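Long-range contacts in START domain-containing protein 10 (Homo sapiens, PDB 6SER), which transfers phosphatidylcholine and phosphatidylethanolamine between membranes, preferring species with a palmitoyl or stearoyl chain at sn-1 and an unsaturated chain at sn-2: residues A[33-38]-A[168-174]; A[68-74]-A[181-187]. All blocks are in the same frame, centred on the assembly; numbering follows the deposited sequence.

Interaction 1 of 2, residues A[33-38]-A[168-174]; sequences FRSECE and QTGYLIQ
The ring of Phe-33 lies against the backbone at Gly-170, its CZ 3.2 Å from Gly-170 C. Phe-33 CG lies anti to the backbone N, which carries the ring toward the strand, and the nearest atoms at its far end are main-chain ones of Gly-170 and Tyr-171. At the ring's edge, in its plane, sits Gln-168 NE2, 3.6 Å from Phe-33 CD1, with the amide plane turned 77° from the ring. The same NE2 gives a weak hydrogen bond to Glu-36 OE1 (3.3 Å, 150° at the hydrogen). Gln-168 OE1 and Glu-36 OE2 are both acceptors; Lys-67 NZ serves both, as a hydrogen bond to the amide and a salt bridge to the carboxylate. In the helix-grip fold of this START domain, of the Bet v 1-like clan, helix 27-38 packs on the sheet face that bears Leu-172, its segment crossing strand 161-175 at -74° with the axes 8.8 Å apart. The two methyls of Leu-172 meet different helix residues: CD2 lies 3.8 Å from Cys-37 CB, and CD1 lies 4.1 Å from Arg-34 CD, in the aliphatic part of that side chain. The Arg-34 chain bends at chi3, and its NE makes a long salt bridge of 3.7 Å to Glu-38 OE2, in the guanidinium plane.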
ATOM      1  N   PHE A  33      -0.875  11.540   7.128  1.00 40.85           N
ATOM      2  CA  PHE A  33      -0.070  10.593   6.348  1.00 37.44           C
ATOM      3  C   PHE A  33       1.047  11.319   5.621  1.00 32.52           C
ATOM      4  O   PHE A  33       2.107  10.927   5.737  1.00 36.42           O
ATOM      5  CB  PHE A  33      -0.941   9.732   5.452  1.00 37.70           C
ATOM      6  CG  PHE A  33      -0.146   8.738   4.680  1.00 35.24           C
ATOM      7  CD1 PHE A  33       0.098   7.484   5.163  1.00 42.96           C
ATOM      8  CD2 PHE A  33       0.442   9.107   3.516  1.00 34.71           C
ATOM      9  CE1 PHE A  33       0.871   6.604   4.445  1.00 35.27           C
ATOM     10  CE2 PHE A  33       1.212   8.230   2.800  1.00 33.97           C
ATOM     11  CZ  PHE A  33       1.429   6.985   3.272  1.00 35.47           C
ATOM     12  N   ARG A  34       0.771  12.373   4.917  1.00 31.83           N
ATOM     13  CA  ARG A  34       1.861  13.066   4.235  1.00 35.41           C
ATOM     14  C   ARG A  34       2.867  13.608   5.240  1.00 44.52           C
ATOM     15  O   ARG A  34       4.084  13.468   5.062  1.00 40.21           O
ATOM     16  CB  ARG A  34       1.328  14.205   3.366  1.00 41.33           C
ATOM     17  CG  ARG A  34       2.449  15.072   2.813  1.00 43.95           C
ATOM     18  CD  ARG A  34       1.989  16.009   1.701  1.00 47.94           C
ATOM     19  NE  ARG A  34       1.660  17.338   2.199  1.00 62.24           N
ATOM     20  CZ  ARG A  34       0.425  17.823   2.283  1.00 75.83           C
ATOM     21  NH1 ARG A  34      -0.606  17.089   1.890  1.00 76.62           N
ATOM     22  NH2 ARG A  34       0.223  19.045   2.754  1.00 82.69           N
ATOM     23  N   SER A  35       2.373  14.228   6.310  1.00 39.67           N
ATOM     24  CA  SER A  35       3.265  14.723   7.347  1.00 42.95           C
ATOM     25  C   SER A  35       4.111  13.591   7.915  1.00 43.64           C
ATOM     26  O   SER A  35       5.296  13.777   8.210  1.00 44.91           O
ATOM     27  CB  SER A  35       2.450  15.417   8.439  1.00 35.68           C
ATOM     28  OG  SER A  35       3.120  15.366   9.678  1.00 60.67           O
ATOM     29  N   GLU A  36       3.529  12.397   8.030  1.00 36.57           N
ATOM     30  CA  GLU A  36       4.281  11.248   8.519  1.00 30.56           C
ATOM     31  C   GLU A  36       5.418  10.891   7.567  1.00 45.37           C
ATOM     32  O   GLU A  36       6.533  10.580   8.003  1.00 44.26           O
ATOM     33  CB  GLU A  36       3.338  10.064   8.697  1.00 43.19           C
ATOM     34  CG  GLU A  36       3.614   9.216   9.896  1.00 53.61           C
ATOM     35  CD  GLU A  36       2.502   8.229  10.154  1.00 63.89           C
ATOM     36  OE1 GLU A  36       1.370   8.463   9.676  1.00 68.72           O
ATOM     37  OE2 GLU A  36       2.759   7.215  10.830  1.00 72.04           O
ATOM     38  N   CYS A  37       5.153  10.936   6.259  1.00 39.04           N
ATOM     39  CA  CYS A  37       6.191  10.634   5.273  1.00 43.22           C
ATOM     40  C   CYS A  37       7.318  11.662   5.312  1.00 36.42           C
ATOM     41  O   CYS A  37       8.498  11.295   5.283  1.00 41.23           O
ATOM     42  CB  CYS A  37       5.578  10.559   3.870  1.00 34.13           C
ATOM     43  SG  CYS A  37       4.431   9.185   3.633  1.00 41.49           S
ATOM     44  N   GLU A  38       6.972  12.951   5.388  1.00 36.21           N
ATOM     45  CA  GLU A  38       7.970  14.017   5.370  1.00 43.03           C
ATOM     46  C   GLU A  38       8.715  14.151   6.695  1.00 49.93           C
ATOM     47  O   GLU A  38       9.777  14.786   6.737  1.00 50.03           O
ATOM     48  CB  GLU A  38       7.298  15.352   5.031  1.00 50.62           C
ATOM     49  CG  GLU A  38       6.562  15.386   3.688  1.00 58.71           C
ATOM     50  CD  GLU A  38       5.645  16.594   3.552  1.00 60.81           C
ATOM     51  OE1 GLU A  38       5.189  17.115   4.595  1.00 59.58           O
ATOM     52  OE2 GLU A  38       5.382  17.022   2.404  1.00 64.06           O
ATOM     53  N   GLN A 168      -1.568   0.382   8.746  1.00 34.92           N
ATOM     54  CA  GLN A 168      -1.531   1.564   7.887  1.00 34.35           C
ATOM     55  C   GLN A 168      -0.486   1.316   6.823  1.00 35.90           C
ATOM     56  O   GLN A 168       0.527   0.875   7.146  1.00 41.91           O
ATOM     57  CB  GLN A 168      -1.166   2.797   8.678  1.00 28.30           C
ATOM     58  CG  GLN A 168      -0.687   3.911   7.813  1.00 52.66           C
ATOM     59  CD  GLN A 168      -0.102   5.044   8.607  1.00 53.47           C
ATOM     60  OE1 GLN A 168       0.808   4.895   9.391  1.00 52.59           O
ATOM     61  NE2 GLN A 168      -0.686   6.195   8.418  1.00 59.90           N
ATOM     62  N   THR A 169      -0.834   1.449   5.568  1.00 31.95           N
ATOM     63  CA  THR A 169       0.106   1.343   4.444  1.00 36.52           C
ATOM     64  C   THR A 169      -0.263   2.416   3.424  1.00 31.73           C
ATOM     65  O   THR A 169      -1.342   2.727   3.337  1.00 34.76           O
ATOM     66  CB  THR A 169       0.513  -0.070   4.036  1.00 36.30           C
ATOM     67  OG1 THR A 169       0.275  -0.167   2.660  1.00 59.89           O
ATOM     68  CG2 THR A 169      -0.218  -1.219   4.635  1.00 43.24           C
ATOM     69  N   GLY A 170       0.688   3.016   2.760  1.00 31.40           N
ATOM     70  CA  GLY A 170       0.372   4.072   1.805  1.00 30.61           C
ATOM     71  C   GLY A 170       1.576   4.591   1.081  1.00 34.16           C
ATOM     72  O   GLY A 170       2.628   4.232   1.419  1.00 31.44           O
ATOM     73  N   TYR A 171       1.330   5.492   0.154  1.00 34.79           N
ATOM     74  CA  TYR A 171       2.356   6.020  -0.720  1.00 22.35           C
ATOM     75  C   TYR A 171       2.147   7.512  -0.869  1.00 32.73           C
ATOM     76  O   TYR A 171       1.011   7.978  -0.990  1.00 30.90           O
ATOM     77  CB  TYR A 171       2.308   5.359  -2.106  1.00 24.88           C
ATOM     78  CG  TYR A 171       2.517   3.870  -2.102  1.00 26.80           C
ATOM     79  CD1 TYR A 171       3.769   3.339  -2.399  1.00 32.19           C
ATOM     80  CD2 TYR A 171       1.462   2.993  -1.791  1.00 28.33           C
ATOM     81  CE1 TYR A 171       3.974   1.972  -2.395  1.00 37.16           C
ATOM     82  CE2 TYR A 171       1.653   1.627  -1.783  1.00 30.94           C
ATOM     83  CZ  TYR A 171       2.912   1.122  -2.086  1.00 37.46           C
ATOM     84  OH  TYR A 171       3.107  -0.239  -2.082  1.00 47.91           O
ATOM     85  N   LEU A 172       3.246   8.256  -0.794  1.00 27.16           N
ATOM     86  CA  LEU A 172       3.278   9.671  -1.131  1.00 30.62           C
ATOM     87  C   LEU A 172       4.128   9.801  -2.385  1.00 32.08           C
ATOM     88  O   LEU A 172       5.298   9.400  -2.388  1.00 31.82           O
ATOM     89  CB  LEU A 172       3.851  10.517   0.013  1.00 31.20           C
ATOM     90  CG  LEU A 172       4.119  11.969  -0.368  1.00 31.93           C
ATOM     91  CD1 LEU A 172       2.797  12.683  -0.531  1.00 22.61           C
ATOM     92  CD2 LEU A 172       4.983  12.645   0.694  1.00 30.21           C
ATOM     93  N   ILE A 173       3.532  10.303  -3.457  1.00 28.60           N
ATOM     94  CA  ILE A 173       4.257  10.572  -4.688  1.00 24.79           C
ATOM     95  C   ILE A 173       4.417  12.082  -4.789  1.00 37.41           C
ATOM     96  O   ILE A 173       3.431  12.825  -4.765  1.00 32.46           O
ATOM     97  CB  ILE A 173       3.536   9.990  -5.917  1.00 32.44           C
ATOM     98  CG1 ILE A 173       3.268   8.489  -5.733  1.00 30.92           C
ATOM     99  CG2 ILE A 173       4.359  10.222  -7.193  1.00 25.16           C
ATOM    100  CD1 ILE A 173       2.520   7.857  -6.887  1.00 29.50           C
ATOM    101  N   GLN A 174       5.656  12.545  -4.846  1.00 33.29           N
ATOM    102  CA  GLN A 174       5.944  13.965  -4.985  1.00 35.35           C
ATOM    103  C   GLN A 174       6.571  14.175  -6.351  1.00 33.04           C
ATOM    104  O   GLN A 174       7.614  13.580  -6.655  1.00 31.85           O
ATOM    105  CB  GLN A 174       6.862  14.452  -3.865  1.00 35.35           C
ATOM    106  CG  GLN A 174       6.166  14.506  -2.504  1.00 34.20           C
ATOM    107  CD  GLN A 174       7.132  14.601  -1.337  1.00 40.12           C
ATOM    108  OE1 GLN A 174       8.040  13.778  -1.201  1.00 32.81           O
ATOM    109  NE2 GLN A 174       6.933  15.600  -0.481  1.00 47.60           N
TER

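Interaction 2 of 2, residues A[68-74]-A[181-187]; sequences IKCRMEC and CVITYLA
Within the curved, mostly antiparallel sheet of the START fold, strands 68-74 and 181-190 are neighbours, and residues 68-74 pair with 181-187 without a bulge, at 168° between segment axes. The backbone evidence is eight hydrogen bonds, two for each of the hydrogen-bonded pairs Ile-68/Ala-187, Cys-70/Tyr-185, Met-72/Ile-183 and Cys-74/Cys-181. The shortest bonds join Cys-70 and Tyr-185, where each N is 2.7 Å from the other residue's O. Between these pairs come Lys-69/Leu-186, Arg-71/Thr-184 and Glu-73/Val-182, and CA-H...O contacts such as Lys-69 CA to Tyr-185 O (3.3 Å) add to the seam.

On the face with Arg-71, two contacts run diagonally. In one, Val-182 CG1 lies 3.5 Å above one face of the Arg-71 guanidinium, offset toward its rim; the Arg-71 chain, extended from CG to NE, places the group there. In the other, Lys-69 CG rests 3.7 Å from Thr-184 CG2, and the chain then bends at chi3 (-62°) toward helix 27-38, where NZ bonds to Cys-37 O. Within its own pair, Val-182 CG2 meets Glu-73 CG at 3.6 Å. The face bearing Met-72 and Tyr-185 is largely apolar, consistent with the inner, lipid-facing side of the START sheet. Met-72 and Ile-183 run side by side in the same direction, and the bend at chi3 (71°) brings Met-72 CE to 3.8 Å from Ile-183 CG2. Cys-74 CB lies 3.9 Å from Cys-181 SG.

Helices 197-227 and 79-87 border this second face: Met-212 of the former touches Cys-70 and Met-72, while Leu-82 of the latter touches Cys-181 and Ile-183. Strands 52-57 and 161-175 continue the sheet beyond the outer edges of the pair.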
ATOM      1  N   ILE A  68       7.710   1.130   9.040  1.00 43.19           N
ATOM      2  CA  ILE A  68       8.819   1.169   8.093  1.00 37.76           C
ATOM      3  C   ILE A  68       8.530   2.264   7.077  1.00 41.51           C
ATOM      4  O   ILE A  68       7.376   2.470   6.688  1.00 39.99           O
ATOM      5  CB  ILE A  68       9.006  -0.196   7.392  1.00 44.09           C
ATOM      6  CG1 ILE A  68       9.144  -1.316   8.426  1.00 55.80           C
ATOM      7  CG2 ILE A  68      10.204  -0.186   6.447  1.00 41.73           C
ATOM      8  CD1 ILE A  68      10.211  -1.066   9.489  1.00 59.68           C
ATOM      9  N   LYS A  69       9.575   2.966   6.652  1.00 35.45           N
ATOM     10  CA  LYS A  69       9.462   4.026   5.658  1.00 35.02           C
ATOM     11  C   LYS A  69      10.548   3.823   4.614  1.00 33.35           C
ATOM     12  O   LYS A  69      11.712   3.602   4.962  1.00 35.12           O
ATOM     13  CB  LYS A  69       9.593   5.411   6.298  1.00 34.97           C
ATOM     14  CG  LYS A  69       9.509   6.544   5.293  1.00 42.18           C
ATOM     15  CD  LYS A  69      10.036   7.858   5.850  1.00 41.62           C
ATOM     16  CE  LYS A  69       9.230   8.329   7.038  1.00 48.25           C
ATOM     17  NZ  LYS A  69       9.651   9.700   7.417  1.00 44.04           N
ATOM     18  N   CYS A  70      10.179   3.877   3.340  1.00 32.19           N
ATOM     19  CA  CYS A  70      11.154   3.696   2.269  1.00 33.15           C
ATOM     20  C   CYS A  70      10.925   4.749   1.192  1.00 37.44           C
ATOM     21  O   CYS A  70       9.820   4.865   0.654  1.00 40.64           O
ATOM     22  CB  CYS A  70      11.087   2.281   1.684  1.00 28.72           C
ATOM     23  SG  CYS A  70      12.504   1.885   0.606  1.00 55.91           S
ATOM     24  N   ARG A  71      11.975   5.501   0.880  1.00 33.23           N
ATOM     25  CA  ARG A  71      11.929   6.620  -0.046  1.00 28.84           C
ATOM     26  C   ARG A  71      12.799   6.303  -1.255  1.00 41.47           C
ATOM     27  O   ARG A  71      13.907   5.776  -1.113  1.00 37.85           O
ATOM     28  CB  ARG A  71      12.408   7.899   0.650  1.00 34.27           C
ATOM     29  CG  ARG A  71      12.265   9.181  -0.129  1.00 38.47           C
ATOM     30  CD  ARG A  71      12.584  10.371   0.768  1.00 35.82           C
ATOM     31  NE  ARG A  71      12.590  11.651   0.061  1.00 53.65           N
ATOM     32  CZ  ARG A  71      13.596  12.086  -0.696  1.00 59.31           C
ATOM     33  NH1 ARG A  71      14.677  11.333  -0.865  1.00 47.06           N
ATOM     34  NH2 ARG A  71      13.519  13.272  -1.293  1.00 51.39           N
ATOM     35  N   MET A  72      12.293   6.605  -2.449  1.00 39.84           N
ATOM     36  CA  MET A  72      13.027   6.289  -3.668  1.00 41.24           C
ATOM     37  C   MET A  72      12.892   7.411  -4.685  1.00 41.90           C
ATOM     38  O   MET A  72      11.779   7.801  -5.051  1.00 39.01           O
ATOM     39  CB  MET A  72      12.546   4.977  -4.282  1.00 37.55           C
ATOM     40  CG  MET A  72      13.052   4.777  -5.694  1.00 35.90           C
ATOM     41  SD  MET A  72      12.575   3.172  -6.326  1.00 41.82           S
ATOM     42  CE  MET A  72      10.810   3.413  -6.544  1.00 43.18           C
ATOM     43  N   GLU A  73      14.030   7.910  -5.149  1.00 41.54           N
ATOM     44  CA  GLU A  73      14.079   8.969  -6.143  1.00 42.36           C
ATOM     45  C   GLU A  73      13.981   8.348  -7.529  1.00 50.19           C
ATOM     46  O   GLU A  73      14.769   7.460  -7.873  1.00 49.21           O
ATOM     47  CB  GLU A  73      15.369   9.770  -5.994  1.00 49.42           C
ATOM     48  CG  GLU A  73      15.150  11.243  -5.713  1.00 59.39           C
ATOM     49  CD  GLU A  73      16.424  11.955  -5.287  1.00 80.19           C
ATOM     50  OE1 GLU A  73      17.365  12.038  -6.110  1.00 79.49           O
ATOM     51  OE2 GLU A  73      16.482  12.423  -4.125  1.00 60.40           O
ATOM     52  N   CYS A  74      13.009   8.798  -8.314  1.00 44.02           N
ATOM     53  CA  CYS A  74      12.788   8.295  -9.667  1.00 47.55           C
ATOM     54  C   CYS A  74      13.133   9.423 -10.632  1.00 52.04           C
ATOM     55  O   CYS A  74      12.342  10.353 -10.827  1.00 48.36           O
ATOM     56  CB  CYS A  74      11.352   7.817  -9.846  1.00 47.52           C
ATOM     57  SG  CYS A  74      10.928   6.388  -8.846  1.00 48.56           S
ATOM     58  N   CYS A 181       9.998  12.075 -10.239  1.00 30.99           N
ATOM     59  CA  CYS A 181       9.228  12.147  -9.003  1.00 34.51           C
ATOM     60  C   CYS A 181      10.020  11.491  -7.877  1.00 36.40           C
ATOM     61  O   CYS A 181      11.052  10.850  -8.101  1.00 35.02           O
ATOM     62  CB  CYS A 181       7.860  11.474  -9.159  1.00 23.56           C
ATOM     63  SG  CYS A 181       7.994   9.687  -9.393  1.00 36.53           S
ATOM     64  N   VAL A 182       9.517  11.667  -6.655  1.00 37.44           N
ATOM     65  CA  VAL A 182       9.994  10.953  -5.476  1.00 31.98           C
ATOM     66  C   VAL A 182       8.797  10.265  -4.835  1.00 29.34           C
ATOM     67  O   VAL A 182       7.745  10.888  -4.655  1.00 34.10           O
ATOM     68  CB  VAL A 182      10.679  11.897  -4.467  1.00 39.18           C
ATOM     69  CG1 VAL A 182      11.081  11.146  -3.204  1.00 26.45           C
ATOM     70  CG2 VAL A 182      11.892  12.576  -5.099  1.00 43.36           C
ATOM     71  N   ILE A 183       8.946   8.989  -4.495  1.00 36.41           N
ATOM     72  CA  ILE A 183       7.875   8.230  -3.860  1.00 29.19           C
ATOM     73  C   ILE A 183       8.352   7.753  -2.496  1.00 35.22           C
ATOM     74  O   ILE A 183       9.456   7.208  -2.370  1.00 31.34           O
ATOM     75  CB  ILE A 183       7.416   7.043  -4.723  1.00 34.40           C
ATOM     76  CG1 ILE A 183       6.288   6.277  -4.018  1.00 32.89           C
ATOM     77  CG2 ILE A 183       8.585   6.129  -5.068  1.00 29.02           C
ATOM     78  CD1 ILE A 183       5.649   5.205  -4.847  1.00 36.30           C
ATOM     79  N   THR A 184       7.521   7.970  -1.479  1.00 28.77           N
ATOM     80  CA  THR A 184       7.774   7.483  -0.131  1.00 32.62           C
ATOM     81  C   THR A 184       6.712   6.449   0.214  1.00 30.48           C
ATOM     82  O   THR A 184       5.512   6.738   0.151  1.00 33.09           O
ATOM     83  CB  THR A 184       7.759   8.629   0.880  1.00 32.06           C
ATOM     84  OG1 THR A 184       8.749   9.602   0.510  1.00 35.96           O
ATOM     85  CG2 THR A 184       8.043   8.099   2.289  1.00 28.03           C
ATOM     86  N   TYR A 185       7.157   5.246   0.555  1.00 27.83           N
ATOM     87  CA  TYR A 185       6.289   4.163   1.000  1.00 26.88           C
ATOM     88  C   TYR A 185       6.372   4.080   2.518  1.00 37.35           C
ATOM     89  O   TYR A 185       7.471   4.061   3.085  1.00 36.22           O
ATOM     90  CB  TYR A 185       6.718   2.850   0.350  1.00 27.88           C
ATOM     91  CG  TYR A 185       6.232   1.583   1.017  1.00 38.68           C
ATOM     92  CD1 TYR A 185       5.044   0.978   0.613  1.00 36.36           C
ATOM     93  CD2 TYR A 185       6.983   0.958   2.017  1.00 41.64           C
ATOM     94  CE1 TYR A 185       4.599  -0.203   1.200  1.00 36.86           C
ATOM     95  CE2 TYR A 185       6.544  -0.225   2.616  1.00 41.55           C
ATOM     96  CZ  TYR A 185       5.352  -0.802   2.193  1.00 43.42           C
ATOM     97  OH  TYR A 185       4.899  -1.970   2.761  1.00 46.53           O
ATOM     98  N   LEU A 186       5.217   4.065   3.172  1.00 38.59           N
ATOM     99  CA  LEU A 186       5.134   3.967   4.625  1.00 36.30           C
ATOM    100  C   LEU A 186       4.163   2.847   4.969  1.00 38.15           C
ATOM    101  O   LEU A 186       3.016   2.863   4.510  1.00 37.18           O
ATOM    102  CB  LEU A 186       4.686   5.299   5.235  1.00 33.96           C
ATOM    103  CG  LEU A 186       4.262   5.360   6.705  1.00 46.35           C
ATOM    104  CD1 LEU A 186       5.345   4.830   7.611  1.00 47.32           C
ATOM    105  CD2 LEU A 186       3.914   6.788   7.075  1.00 49.20           C
ATOM    106  N   ALA A 187       4.617   1.874   5.760  1.00 31.82           N
ATOM    107  CA  ALA A 187       3.759   0.739   6.083  1.00 35.69           C
ATOM    108  C   ALA A 187       4.004   0.234   7.497  1.00 43.33           C
ATOM    109  O   ALA A 187       5.111   0.318   8.032  1.00 35.69           O
ATOM    110  CB  ALA A 187       3.962  -0.435   5.131  1.00 30.77           C
TER

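Overall arrangement
Interactions 1 and 2 have centres 8 Å apart and both involve the same sheet, in which strands 161-175 and 181-190 are adjacent and follow each other in the chain. Probable backbone hydrogen bonds join them directly, from Gln-174 N to Val-182 O at 2.7 Å and from Thr-184 N to Leu-172 O at 2.8 Å. Helix 27-38 lies on one face of this sheet, and Lys-69 of interaction 2 extends to its end. On the other face Tyr-171 CE1 and Tyr-185 CD1 are 3.3 Å apart. Glycol molecules, probably from the crystallisation liquor, lie about 3 Å from the side chains of Thr-169, Tyr-171 and Tyr-185, consistent with this face lining the lipid cavity of a START domain.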